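Local atomic coordinates of restriction endonuclease PacI (Pseudomonas alcaligenes, PDB entry 3LDY), a protein that cleaves double-stranded DNA at a specific recognition sequence, acting as a type II restriction endonuclease of the HNH (beta-beta-alpha-metal) family. Residues 12-17 with 57-62; 25-30 with 46-51; 90-95 with 104-109. One frame throughout, in Å; residues are numbered along the deposited sequence. Where two conformers were deposited one is given.

Contact 2 is mostly buried and mostly apolar: it packs helix 25-40 against helix 48-55 around one tryptophan. Contact 1, partly exposed, joins two loops through a carboxylate and a guanidinium, and contact 2 is nested inside the chain loop that it closes. Lys25 of contact 2 ties the two together: its NZ donates to Asp14 O and its backbone N probably to Glu15 O. Contact 3, partly buried, comes later and differs in kind, being a beta hairpin held by backbone hydrogen bonds and carrying calcium and zinc ligands. Phe46 and Phe51 of contact 2 pack on Ala105 and Val91 of contact 3, while Arg61 of contact 1 meets Leu107. DNA touches all three, contact 2 through Met28.

Contact 1: residues 12-17 with 57-62; sequences AADEFY and LSAQRH. With nucleotides of chain C.
Glu15 and Ser58 mark the nearest approach of the two backbones, their CA atoms 5.7 Å apart, where the 3-10 segment 13-15 meets the 3-10 segment 58-60. The Glu15 carboxylate joins the two, each oxygen serving a different partner. Glu15 OE1 forms a salt bridge with Arg61 NH2 at 3.3 Å; it lies at the edge of the guanidinium, near its plane, but the carboxylate is turned 86° against that plane, excluding a coplanar pairing. Glu15 OE2 accepts from Ser58 N, though the modelled length is doubtfully short. A bend at chi2 (-28°) turns the carboxylate toward both donors, and Leu57 CD2 packs 3.8 Å from Glu15 CG. A water donates to Asp14 OD2 at 2.7 Å and accepts from Ala59 N at 3.1 Å. Glu70 takes Arg61 NE and Ser58 OG, so a methionine in place of Arg61 would probably leave Glu15 OE1 without its salt-bridge partner and Glu70 with Lys25 as its remaining cation. Loop 12-17 itself reaches the DNA backbone: Tyr17 OH donates to DA5 OP2 of chain C at 2.6 Å. Charge compensation between buried Glu15 and Arg61 probably helps join the loops, alongside the Ser58 N bond and the water bridge.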
loop_
_atom_site.group_PDB
_atom_site.type_symbol
_atom_site.label_atom_id
_atom_site.label_comp_id
_atom_site.label_asym_id
_atom_site.label_seq_id
_atom_site.Cartn_x
_atom_site.Cartn_y
_atom_site.Cartn_z
ATOM N N ALA A 12 22.268 -10.852 21.365
ATOM C CA ALA A 12 22.930 -9.591 21.054
ATOM C C ALA A 12 21.969 -8.392 21.166
ATOM O O ALA A 12 20.734 -8.539 21.029
ATOM C CB ALA A 12 23.561 -9.651 19.674
ATOM N N ALA A 13 22.541 -7.213 21.424
ATOM C CA ALA A 13 21.783 -5.959 21.468
ATOM C C ALA A 13 20.831 -5.771 20.282
ATOM O O ALA A 13 19.798 -5.127 20.438
ATOM C CB ALA A 13 22.729 -4.762 21.548
ATOM N N ASP A 14 21.185 -6.298 19.104
ATOM C CA ASP A 14 20.335 -6.107 17.903
ATOM C C ASP A 14 19.040 -6.972 17.876
ATOM O O ASP A 14 18.219 -6.834 16.964
ATOM C CB ASP A 14 21.148 -6.241 16.594
ATOM C CG ASP A 14 21.656 -7.655 16.347
ATOM O OD1 ASP A 14 21.610 -8.484 17.272
ATOM O OD2 ASP A 14 22.111 -7.942 15.213
ATOM N N GLU A 15 18.874 -7.848 18.876
ATOM C CA GLU A 15 17.642 -8.628 19.062
ATOM C C GLU A 15 16.690 -7.915 19.992
ATOM O O GLU A 15 15.560 -8.383 20.206
ATOM C CB GLU A 15 17.922 -9.973 19.712
ATOM C CG GLU A 15 18.056 -11.196 18.811
ATOM C CD GLU A 15 17.297 -11.168 17.505
ATOM O OE1 GLU A 15 16.053 -11.287 17.448
ATOM O OE2 GLU A 15 17.998 -11.089 16.494
ATOM N N PHE A 16 17.159 -6.809 20.567
ATOM C CA PHE A 16 16.343 -5.992 21.464
ATOM C C PHE A 16 15.904 -4.665 20.820
ATOM O O PHE A 16 16.437 -4.267 19.773
ATOM C CB PHE A 16 17.073 -5.804 22.820
ATOM C CG PHE A 16 17.234 -7.108 23.596
ATOM C CD1 PHE A 16 18.448 -7.790 23.599
ATOM C CD2 PHE A 16 16.139 -7.677 24.263
ATOM C CE1 PHE A 16 18.586 -9.014 24.295
ATOM C CE2 PHE A 16 16.253 -8.904 24.943
ATOM C CZ PHE A 16 17.484 -9.576 24.966
ATOM N N TYR A 17 14.914 -4.011 21.434
ATOM C CA TYR A 17 14.382 -2.724 20.979
ATOM C C TYR A 17 15.194 -1.544 21.547
ATOM O O TYR A 17 15.953 -1.715 22.495
ATOM C CB TYR A 17 12.906 -2.602 21.375
ATOM C CG TYR A 17 11.992 -3.511 20.569
ATOM C CD1 TYR A 17 11.475 -4.698 21.118
ATOM C CD2 TYR A 17 11.657 -3.196 19.243
ATOM C CE1 TYR A 17 10.626 -5.545 20.349
ATOM C CE2 TYR A 17 10.829 -4.042 18.478
ATOM C CZ TYR A 17 10.320 -5.200 19.031
ATOM O OH TYR A 17 9.507 -5.995 18.248
ATOM N N LEU A 57 17.694 -14.734 13.822
ATOM C CA LEU A 57 18.321 -13.593 14.478
ATOM C C LEU A 57 18.412 -12.361 13.582
ATOM O O LEU A 57 18.482 -12.469 12.356
ATOM C CB LEU A 57 19.700 -13.976 15.009
ATOM C CG LEU A 57 19.724 -15.063 16.082
ATOM C CD1 LEU A 57 21.156 -15.517 16.258
ATOM C CD2 LEU A 57 19.087 -14.600 17.434
ATOM N N SER A 58 18.452 -11.193 14.217
ATOM C CA SER A 58 18.293 -9.904 13.534
ATOM C C SER A 58 19.160 -9.686 12.281
ATOM O O SER A 58 18.648 -9.242 11.245
ATOM C CB SER A 58 18.457 -8.757 14.524
ATOM O OG SER A 58 18.119 -7.531 13.890
ATOM N N ALA A 59 20.444 -10.028 12.353
ATOM C CA ALA A 59 21.379 -9.784 11.238
ATOM C C ALA A 59 21.158 -10.715 10.040
ATOM O O ALA A 59 21.665 -10.449 8.937
ATOM C CB ALA A 59 22.838 -9.861 11.717
ATOM N N GLN A 60 20.379 -11.772 10.241
ATOM C CA GLN A 60 20.058 -12.727 9.175
ATOM C C GLN A 60 18.726 -12.455 8.493
ATOM O O GLN A 60 18.423 -13.038 7.449
ATOM C CB GLN A 60 20.057 -14.150 9.725
ATOM C CG GLN A 60 21.427 -14.606 10.159
ATOM C CD GLN A 60 22.451 -14.283 9.110
ATOM O OE1 GLN A 60 22.395 -14.815 7.999
ATOM N NE2 GLN A 60 23.385 -13.389 9.438
ATOM N N ARG A 61 17.923 -11.563 9.079
ATOM C CA ARG A 61 16.584 -11.258 8.559
ATOM C C ARG A 61 16.568 -10.242 7.410
ATOM O O ARG A 61 17.150 -9.169 7.516
ATOM C CB ARG A 61 15.655 -10.798 9.681
ATOM C CG ARG A 61 15.347 -11.893 10.674
ATOM C CD ARG A 61 14.129 -11.580 11.495
ATOM N NE ARG A 61 14.373 -10.586 12.557
ATOM C CZ ARG A 61 14.833 -10.864 13.779
ATOM N NH1 ARG A 61 15.174 -12.100 14.115
ATOM N NH2 ARG A 61 14.986 -9.891 14.675
ATOM N N HIS A 62 15.894 -10.601 6.321
ATOM C CA HIS A 62 15.670 -9.713 5.174
ATOM C C HIS A 62 14.262 -9.980 4.672
ATOM O O HIS A 62 13.805 -11.135 4.675
ATOM C CB HIS A 62 16.639 -10.004 4.021
ATOM C CG HIS A 62 18.079 -9.892 4.393
ATOM N ND1 HIS A 62 18.896 -8.889 3.909
ATOM C CD2 HIS A 62 18.860 -10.659 5.194
ATOM C CE1 HIS A 62 20.117 -9.045 4.392
ATOM N NE2 HIS A 62 20.119 -10.102 5.182
ATOM P P DA C 5 8.000 -3.370 16.136
ATOM O OP1 DA C 5 9.179 -3.052 15.303
ATOM O OP2 DA C 5 7.804 -4.739 16.674
ATOM O "O5'" DA C 5 7.940 -2.421 17.420
ATOM C "C5'" DA C 5 8.401 -1.073 17.383
ATOM C "C4'" DA C 5 8.092 -0.369 18.705
ATOM O "O4'" DA C 5 6.668 -0.488 18.963
ATOM C "C3'" DA C 5 8.745 -0.897 19.981
ATOM O "O3'" DA C 5 8.814 0.143 20.972
ATOM C "C2'" DA C 5 7.747 -1.961 20.441
ATOM C "C1'" DA C 5 6.413 -1.291 20.100
ATOM N N9 DA C 5 5.318 -2.215 19.791
ATOM C C8 DA C 5 5.433 -3.455 19.210
ATOM N N7 DA C 5 4.301 -4.071 19.048
ATOM C C5 DA C 5 3.361 -3.187 19.530
ATOM C C6 DA C 5 1.951 -3.256 19.636
ATOM N N6 DA C 5 1.235 -4.312 19.231
ATOM N N1 DA C 5 1.306 -2.193 20.181
ATOM C C2 DA C 5 2.024 -1.152 20.590
ATOM N N3 DA C 5 3.342 -0.974 20.538
ATOM C C4 DA C 5 3.965 -2.035 19.999
ATOM P P DG C 6 10.129 0.500 21.809
ATOM O OP1 DG C 6 11.184 0.873 20.855
ATOM O OP2 DG C 6 10.407 -0.605 22.750
ATOM O "O5'" DG C 6 9.647 1.742 22.707
ATOM C "C5'" DG C 6 8.647 2.614 22.146
ATOM C "C4'" DG C 6 7.334 2.560 22.916
ATOM O "O4'" DG C 6 6.649 1.302 22.748
ATOM C "C3'" DG C 6 7.413 2.743 24.427
ATOM O "O3'" DG C 6 6.761 3.964 24.730
ATOM C "C2'" DG C 6 6.643 1.558 25.009
ATOM C "C1'" DG C 6 5.762 1.205 23.831
ATOM N N9 DG C 6 5.231 -0.145 23.796
ATOM C C8 DG C 6 5.949 -1.309 23.690
ATOM N N7 DG C 6 5.196 -2.369 23.657
ATOM C C5 DG C 6 3.906 -1.868 23.748
ATOM C C6 DG C 6 2.672 -2.547 23.768
ATOM O O6 DG C 6 2.467 -3.756 23.689
ATOM N N1 DG C 6 1.586 -1.689 23.870
ATOM C C2 DG C 6 1.685 -0.324 23.944
ATOM N N2 DG C 6 0.520 0.320 24.038
ATOM N N3 DG C 6 2.839 0.339 23.926
ATOM C C4 DG C 6 3.905 -0.500 23.832
HETATM O O HOH W 1 22.093 -10.675 14.916
#

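Contact 2: residues 25-30 with 46-51; sequences KGCMTW and FTKATF. With ZN (zinc ion), chain E; nucleotides of chain C.
Trp30 lies against Lys48, Phe51 and Phe46 and has the most surface covered of any residue in the contact. Its CG stands anti to the backbone N (chi1 174°), which carries the indole across to the start of helix 48-55. The extended Lys48 chain runs over one indole face: Lys48 CG sits 3.7 Å from the centroid of the five-membered ring and 17° off its normal, a CH-pi contact. At the far rim, Trp30 CH2 meets Phe46 O edge-on at 3.4 Å, and Trp30 CZ3 touches Phe46 CB.

Phe51 is the second large group. Its ring and the six-membered ring of Trp30 have centroids 5.7 Å apart and planes inclined by 34°, an oblique pairing in which the side chains pass one another running opposite ways. Phe51 CZ presses on Thr29 CG2 at 3.6 Å, while the carbonyl of Gly26 comes to the edge of the same ring. Thr29 OG1 turns back to donate to Lys25 O, from the face opposite the one used by Thr29 N, which leaves its methyl facing Phe51.

Beyond the indole, Lys48 NZ ends 3.3 Å from Cys27 SG, where its charge would probably help offset that of a zinc-bound thiolate. Thr47 is the N-cap of helix 48-55, its OG1 accepting from Thr50 N at 3.3 Å. Cys27 SG binds zinc at 2.3 Å together with Cys4, Cys7 and Cys24, so the arrangement is that of a four-cysteine zinc site built on two CxxC pairs, whose second pair leads into a helix packed against its neighbour.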
loop_
_atom_site.group_PDB
_atom_site.type_symbol
_atom_site.label_atom_id
_atom_site.label_comp_id
_atom_site.label_asym_id
_atom_site.label_seq_id
_atom_site.Cartn_x
_atom_site.Cartn_y
_atom_site.Cartn_z
ATOM N N LYS A 25 12.905 -9.052 20.205
ATOM C CA LYS A 25 12.075 -8.893 18.992
ATOM C C LYS A 25 11.262 -10.154 18.663
ATOM O O LYS A 25 10.128 -10.062 18.209
ATOM C CB LYS A 25 12.939 -8.516 17.787
ATOM C CG LYS A 25 13.574 -7.132 17.858
ATOM C CD LYS A 25 14.603 -6.977 16.752
ATOM C CE LYS A 25 15.112 -5.534 16.673
ATOM N NZ LYS A 25 16.059 -5.365 15.519
ATOM N N GLY A 26 11.864 -11.323 18.883
ATOM C CA GLY A 26 11.200 -12.610 18.684
ATOM C C GLY A 26 10.013 -12.768 19.612
ATOM O O GLY A 26 8.895 -13.125 19.170
ATOM N N CYS A 27 10.248 -12.500 20.898
ATOM C CA CYS A 27 9.172 -12.539 21.891
ATOM C C CYS A 27 8.058 -11.554 21.540
ATOM O O CYS A 27 6.878 -11.919 21.515
ATOM C CB CYS A 27 9.714 -12.310 23.317
ATOM S SG CYS A 27 10.491 -13.800 24.047
ATOM N N MET A 28 8.428 -10.317 21.238
ATOM C CA MET A 28 7.428 -9.298 20.898
ATOM C C MET A 28 6.625 -9.641 19.637
ATOM O O MET A 28 5.409 -9.433 19.586
ATOM C CB MET A 28 8.089 -7.931 20.755
ATOM C CG MET A 28 7.106 -6.798 20.429
ATOM S SD MET A 28 6.016 -6.406 21.818
ATOM C CE MET A 28 6.932 -5.051 22.528
ATOM N N THR A 29 7.319 -10.140 18.617
ATOM C CA THR A 29 6.684 -10.538 17.360
ATOM C C THR A 29 5.768 -11.744 17.578
ATOM O O THR A 29 4.660 -11.812 17.016
ATOM C CB THR A 29 7.732 -10.772 16.259
ATOM O OG1 THR A 29 8.440 -9.546 16.058
ATOM C CG2 THR A 29 7.079 -11.141 14.937
ATOM N N TRP A 30 6.210 -12.666 18.427
ATOM C CA TRP A 30 5.350 -13.770 18.838
ATOM C C TRP A 30 4.080 -13.319 19.607
ATOM O O TRP A 30 2.982 -13.794 19.288
ATOM C CB TRP A 30 6.124 -14.848 19.594
ATOM C CG TRP A 30 5.198 -15.937 20.149
ATOM C CD1 TRP A 30 4.821 -16.117 21.455
ATOM C CD2 TRP A 30 4.524 -16.947 19.395
ATOM N NE1 TRP A 30 3.962 -17.178 21.553
ATOM C CE2 TRP A 30 3.761 -17.708 20.307
ATOM C CE3 TRP A 30 4.475 -17.268 18.031
ATOM C CZ2 TRP A 30 2.977 -18.803 19.907
ATOM C CZ3 TRP A 30 3.710 -18.346 17.627
ATOM C CH2 TRP A 30 2.967 -19.112 18.566
ATOM N N PHE A 46 1.975 -22.354 14.458
ATOM C CA PHE A 46 3.268 -22.165 15.131
ATOM C C PHE A 46 3.133 -22.439 16.642
ATOM O O PHE A 46 2.103 -22.107 17.251
ATOM C CB PHE A 46 3.758 -20.720 14.986
ATOM C CG PHE A 46 4.438 -20.402 13.682
ATOM C CD1 PHE A 46 3.818 -19.565 12.751
ATOM C CD2 PHE A 46 5.724 -20.876 13.411
ATOM C CE1 PHE A 46 4.447 -19.224 11.552
ATOM C CE2 PHE A 46 6.371 -20.541 12.206
ATOM C CZ PHE A 46 5.727 -19.711 11.270
ATOM N N THR A 47 4.149 -23.061 17.246
ATOM C CA THR A 47 4.336 -22.942 18.689
ATOM C C THR A 47 5.394 -21.853 18.864
ATOM O O THR A 47 6.049 -21.472 17.879
ATOM C CB THR A 47 4.840 -24.234 19.336
ATOM O OG1 THR A 47 6.130 -24.574 18.795
ATOM C CG2 THR A 47 3.822 -25.385 19.173
ATOM N N LYS A 48 5.569 -21.351 20.091
ATOM C CA LYS A 48 6.574 -20.313 20.339
ATOM C C LYS A 48 7.968 -20.798 19.904
ATOM O O LYS A 48 8.681 -20.088 19.195
ATOM C CB LYS A 48 6.601 -19.865 21.808
ATOM C CG LYS A 48 7.336 -18.536 22.002
ATOM C CD LYS A 48 7.430 -18.106 23.459
ATOM C CE LYS A 48 7.665 -16.610 23.514
ATOM N NZ LYS A 48 8.204 -16.102 24.804
ATOM N N ALA A 49 8.301 -22.023 20.286
ATOM C CA ALA A 49 9.586 -22.660 19.969
ATOM C C ALA A 49 9.870 -22.768 18.465
ATOM O O ALA A 49 10.945 -22.353 18.012
ATOM C CB ALA A 49 9.724 -24.051 20.690
ATOM N N THR A 50 8.938 -23.308 17.680
ATOM C CA THR A 50 9.103 -23.330 16.233
ATOM C C THR A 50 9.149 -21.910 15.663
ATOM O O THR A 50 9.914 -21.621 14.725
ATOM C CB THR A 50 7.983 -24.137 15.540
ATOM O OG1 THR A 50 7.999 -25.485 16.025
ATOM C CG2 THR A 50 8.198 -24.144 14.031
ATOM N N PHE A 51 8.340 -21.007 16.228
ATOM C CA PHE A 51 8.372 -19.637 15.705
ATOM C C PHE A 51 9.751 -18.998 15.893
ATOM O O PHE A 51 10.286 -18.418 14.949
ATOM C CB PHE A 51 7.298 -18.698 16.281
ATOM C CG PHE A 51 7.484 -17.249 15.831
ATOM C CD1 PHE A 51 7.151 -16.864 14.520
ATOM C CD2 PHE A 51 8.033 -16.297 16.696
ATOM C CE1 PHE A 51 7.371 -15.536 14.071
ATOM C CE2 PHE A 51 8.252 -14.992 16.273
ATOM C CZ PHE A 51 7.914 -14.598 14.954
HETATM ZN ZN ZN E . 12.717 -13.242 24.115
ATOM P P DA C 5 8.000 -3.370 16.136
ATOM O OP1 DA C 5 9.179 -3.052 15.303
ATOM O OP2 DA C 5 7.804 -4.739 16.674
ATOM O "O5'" DA C 5 7.940 -2.421 17.420
ATOM C "C5'" DA C 5 8.401 -1.073 17.383
ATOM C "C4'" DA C 5 8.092 -0.369 18.705
ATOM O "O4'" DA C 5 6.668 -0.488 18.963
ATOM C "C3'" DA C 5 8.745 -0.897 19.981
ATOM O "O3'" DA C 5 8.814 0.143 20.972
ATOM C "C2'" DA C 5 7.747 -1.961 20.441
ATOM C "C1'" DA C 5 6.413 -1.291 20.100
ATOM N N9 DA C 5 5.318 -2.215 19.791
ATOM C C8 DA C 5 5.433 -3.455 19.210
ATOM N N7 DA C 5 4.301 -4.071 19.048
ATOM C C5 DA C 5 3.361 -3.187 19.530
ATOM C C6 DA C 5 1.951 -3.256 19.636
ATOM N N6 DA C 5 1.235 -4.312 19.231
ATOM N N1 DA C 5 1.306 -2.193 20.181
ATOM C C2 DA C 5 2.024 -1.152 20.590
ATOM N N3 DA C 5 3.342 -0.974 20.538
ATOM C C4 DA C 5 3.965 -2.035 19.999
#

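Contact 3: residues 90-95 with 104-109; sequences GVDRSD and NARLAC. With CA (calcium ion), chain F; ZN (zinc ion), chain D; nucleotides of chain C.
Asp92 N donates to Arg106 O at 2.7 Å, nearly straight and almost in line with the carbonyl, and Ala108 N to Gly90 O at 2.8 Å; these bonds belong to the hydrogen-bonded pairs of an antiparallel ladder. Past the strand end, Ser94 N reaches Asn104 O at 2.8 Å. The Asn104 amide grips Asp95 twice: OD1 accepts from Asp95 N at 2.9 Å on an in-plane lone pair, and ND2 donates to Asp95 O at 3.2 Å. Gly99 O also takes ND2, which should fix the rotation of the amide. Asp92, with CG anti to its N (chi1 160°), directs OD1 to calcium at 2.5 Å, while Tyr65 OH holds OD2. DT2 O3' and DT3 OP1 of chain C, two waters and Asn113 complete the sphere. This hairpin followed by helix 110-116 is the beta-beta-alpha-metal motif of HNH nucleases, with the metal on an intact phosphodiester that is probably the scissile one. Arg93 N binds DT3 OP1 at 2.9 Å, and the guanidinium meets phosphate oxygens of DT3 and DT2 at its edge and is also held by Ser96. Cys109, with Cys63, Cys66 and Cys112, ligates zinc at the helix start. Arg106 extends away to Asp126. On the opposite face from Asp92, Val91 CG2 packs on Ala105 CB at 3.7 Å, and Trp54 of helix 48-55 touches both residues and Leu107.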
loop_
_atom_site.group_PDB
_atom_site.type_symbol
_atom_site.label_atom_id
_atom_site.label_comp_id
_atom_site.label_asym_id
_atom_site.label_seq_id
_atom_site.Cartn_x
_atom_site.Cartn_y
_atom_site.Cartn_z
ATOM N N GLY A 90 8.355 -8.347 9.970
ATOM C CA GLY A 90 7.236 -9.160 10.454
ATOM C C GLY A 90 6.945 -10.330 9.543
ATOM O O GLY A 90 7.742 -10.667 8.671
ATOM N N VAL A 91 5.816 -10.982 9.761
ATOM C CA VAL A 91 5.463 -12.125 8.935
ATOM C C VAL A 91 4.233 -11.824 8.073
ATOM O O VAL A 91 3.264 -11.185 8.520
ATOM C CB VAL A 91 5.427 -13.520 9.725
ATOM C CG1 VAL A 91 5.624 -13.376 11.228
ATOM C CG2 VAL A 91 4.231 -14.360 9.401
ATOM N N ASP A 92 4.348 -12.217 6.815
ATOM C CA ASP A 92 3.299 -12.097 5.839
ATOM C C ASP A 92 2.634 -13.470 5.771
ATOM O O ASP A 92 3.334 -14.470 5.648
ATOM C CB ASP A 92 3.946 -11.753 4.488
ATOM C CG ASP A 92 3.044 -12.058 3.284
ATOM O OD1 ASP A 92 1.838 -11.721 3.320
ATOM O OD2 ASP A 92 3.553 -12.603 2.269
ATOM N N ARG A 93 1.302 -13.514 5.880
ATOM C CA ARG A 93 0.510 -14.730 5.588
ATOM C C ARG A 93 0.448 -14.772 4.063
ATOM O O ARG A 93 -0.408 -14.120 3.441
ATOM C CB ARG A 93 -0.897 -14.648 6.222
ATOM C CG ARG A 93 -0.870 -14.489 7.772
ATOM C CD ARG A 93 -2.263 -14.239 8.411
ATOM N NE ARG A 93 -2.784 -12.922 8.024
ATOM C CZ ARG A 93 -3.707 -12.719 7.088
ATOM N NH1 ARG A 93 -4.266 -13.746 6.460
ATOM N NH2 ARG A 93 -4.088 -11.479 6.789
ATOM N N SER A 94 1.378 -15.494 3.446
ATOM C CA SER A 94 1.576 -15.289 2.019
ATOM C C SER A 94 0.275 -15.486 1.210
ATOM O O SER A 94 -0.041 -14.627 0.398
ATOM C CB SER A 94 2.729 -16.106 1.487
ATOM O OG SER A 94 2.416 -17.423 1.689
ATOM N N ASP A 95 -0.458 -16.590 1.438
ATOM C CA ASP A 95 -1.869 -16.696 1.049
ATOM C C ASP A 95 -2.660 -15.932 2.107
ATOM O O ASP A 95 -2.785 -16.366 3.252
ATOM C CB ASP A 95 -2.329 -18.180 0.943
ATOM C CG ASP A 95 -3.811 -18.340 0.591
ATOM O OD1 ASP A 95 -4.207 -19.469 0.218
ATOM O OD2 ASP A 95 -4.608 -17.372 0.678
ATOM N N ASN A 104 2.695 -21.309 5.462
ATOM C CA ASN A 104 2.127 -20.034 4.953
ATOM C C ASN A 104 2.882 -18.739 5.298
ATOM O O ASN A 104 2.632 -17.714 4.696
ATOM C CB ASN A 104 0.652 -19.875 5.370
ATOM C CG ASN A 104 -0.088 -18.820 4.542
ATOM O OD1 ASN A 104 0.084 -18.731 3.325
ATOM N ND2 ASN A 104 -0.898 -18.004 5.212
ATOM N N ALA A 105 3.785 -18.784 6.269
ATOM C CA ALA A 105 4.548 -17.597 6.704
ATOM C C ALA A 105 5.712 -17.281 5.789
ATOM O O ALA A 105 6.365 -18.178 5.243
ATOM C CB ALA A 105 5.039 -17.756 8.128
ATOM N N ARG A 106 5.962 -15.988 5.645
ATOM C CA ARG A 106 7.052 -15.452 4.877
ATOM C C ARG A 106 7.479 -14.195 5.631
ATOM O O ARG A 106 6.633 -13.448 6.123
ATOM C CB ARG A 106 6.497 -15.063 3.510
ATOM C CG ARG A 106 7.504 -15.084 2.427
ATOM C CD ARG A 106 6.820 -15.204 1.065
ATOM N NE ARG A 106 7.758 -14.620 0.135
ATOM C CZ ARG A 106 7.790 -14.810 -1.170
ATOM N NH1 ARG A 106 6.899 -15.594 -1.772
ATOM N NH2 ARG A 106 8.736 -14.189 -1.868
ATOM N N LEU A 107 8.782 -13.966 5.754
ATOM C CA LEU A 107 9.278 -12.742 6.367
ATOM C C LEU A 107 9.045 -11.583 5.417
ATOM O O LEU A 107 9.419 -11.660 4.214
ATOM C CB LEU A 107 10.763 -12.873 6.644
ATOM C CG LEU A 107 11.269 -12.152 7.887
ATOM C CD1 LEU A 107 10.563 -12.592 9.159
ATOM C CD2 LEU A 107 12.777 -12.338 8.003
ATOM N N ALA A 108 8.388 -10.536 5.903
ATOM C CA ALA A 108 8.253 -9.327 5.071
ATOM C C ALA A 108 8.376 -8.012 5.880
ATOM O O ALA A 108 7.954 -7.952 7.050
ATOM C CB ALA A 108 6.948 -9.360 4.284
ATOM N N CYS A 109 8.940 -6.976 5.260
ATOM C CA CYS A 109 8.991 -5.647 5.899
ATOM C C CYS A 109 7.561 -5.079 5.941
ATOM O O CYS A 109 6.745 -5.446 5.121
ATOM C CB CYS A 109 9.947 -4.669 5.137
ATOM S SG CYS A 109 9.611 -4.254 3.323
HETATM CA CA CA F . 0.511 -10.113 4.603
HETATM ZN ZN ZN D . 10.080 -5.308 1.694
ATOM P P DT C 3 -0.515 -9.880 7.474
ATOM O OP1 DT C 3 0.272 -10.911 6.786
ATOM O OP2 DT C 3 -1.737 -10.168 8.332
ATOM O "O5'" DT C 3 0.489 -9.056 8.420
ATOM C "C5'" DT C 3 0.068 -8.393 9.632
ATOM C "C4'" DT C 3 0.962 -7.161 9.794
ATOM O "O4'" DT C 3 0.068 -6.047 9.957
ATOM C "C3'" DT C 3 1.915 -7.083 11.001
ATOM O "O3'" DT C 3 3.065 -6.320 10.668
ATOM C "C2'" DT C 3 1.130 -6.328 12.059
ATOM C "C1'" DT C 3 0.213 -5.455 11.225
ATOM N N1 DT C 3 -1.144 -5.321 11.833
ATOM C C2 DT C 3 -1.566 -4.048 12.149
ATOM O O2 DT C 3 -0.876 -3.086 11.940
ATOM N N3 DT C 3 -2.809 -3.922 12.737
ATOM C C4 DT C 3 -3.660 -4.952 13.019
ATOM O O4 DT C 3 -4.743 -4.731 13.547
ATOM C C5 DT C 3 -3.168 -6.285 12.659
ATOM C C7 DT C 3 -4.038 -7.476 12.928
ATOM C C6 DT C 3 -1.938 -6.423 12.096
ATOM P P DT C 2 -6.103 -8.985 5.494
ATOM O OP1 DT C 2 -5.890 -10.257 4.768
ATOM O OP2 DT C 2 -6.922 -8.981 6.736
ATOM O "O5'" DT C 2 -4.692 -8.308 5.832
ATOM C "C5'" DT C 2 -3.670 -8.348 4.856
ATOM C "C4'" DT C 2 -2.504 -7.450 5.230
ATOM O "O4'" DT C 2 -2.963 -6.092 5.375
ATOM C "C3'" DT C 2 -1.835 -7.743 6.557
ATOM O "O3'" DT C 2 -0.941 -8.814 6.358
ATOM C "C2'" DT C 2 -1.126 -6.399 6.798
ATOM C "C1'" DT C 2 -2.144 -5.381 6.278
ATOM N N1 DT C 2 -2.996 -4.815 7.386
ATOM C C2 DT C 2 -2.714 -3.549 7.891
ATOM O O2 DT C 2 -1.827 -2.889 7.424
ATOM N N3 DT C 2 -3.484 -3.049 8.937
ATOM C C4 DT C 2 -4.530 -3.748 9.501
ATOM O O4 DT C 2 -5.209 -3.277 10.446
ATOM C C5 DT C 2 -4.771 -5.076 8.954
ATOM C C7 DT C 2 -5.893 -5.928 9.510
ATOM C C6 DT C 2 -4.002 -5.538 7.938
HETATM O O HOH W 2 -1.398 -11.536 3.839
HETATM O O HOH W 3 -0.034 -8.643 2.650
#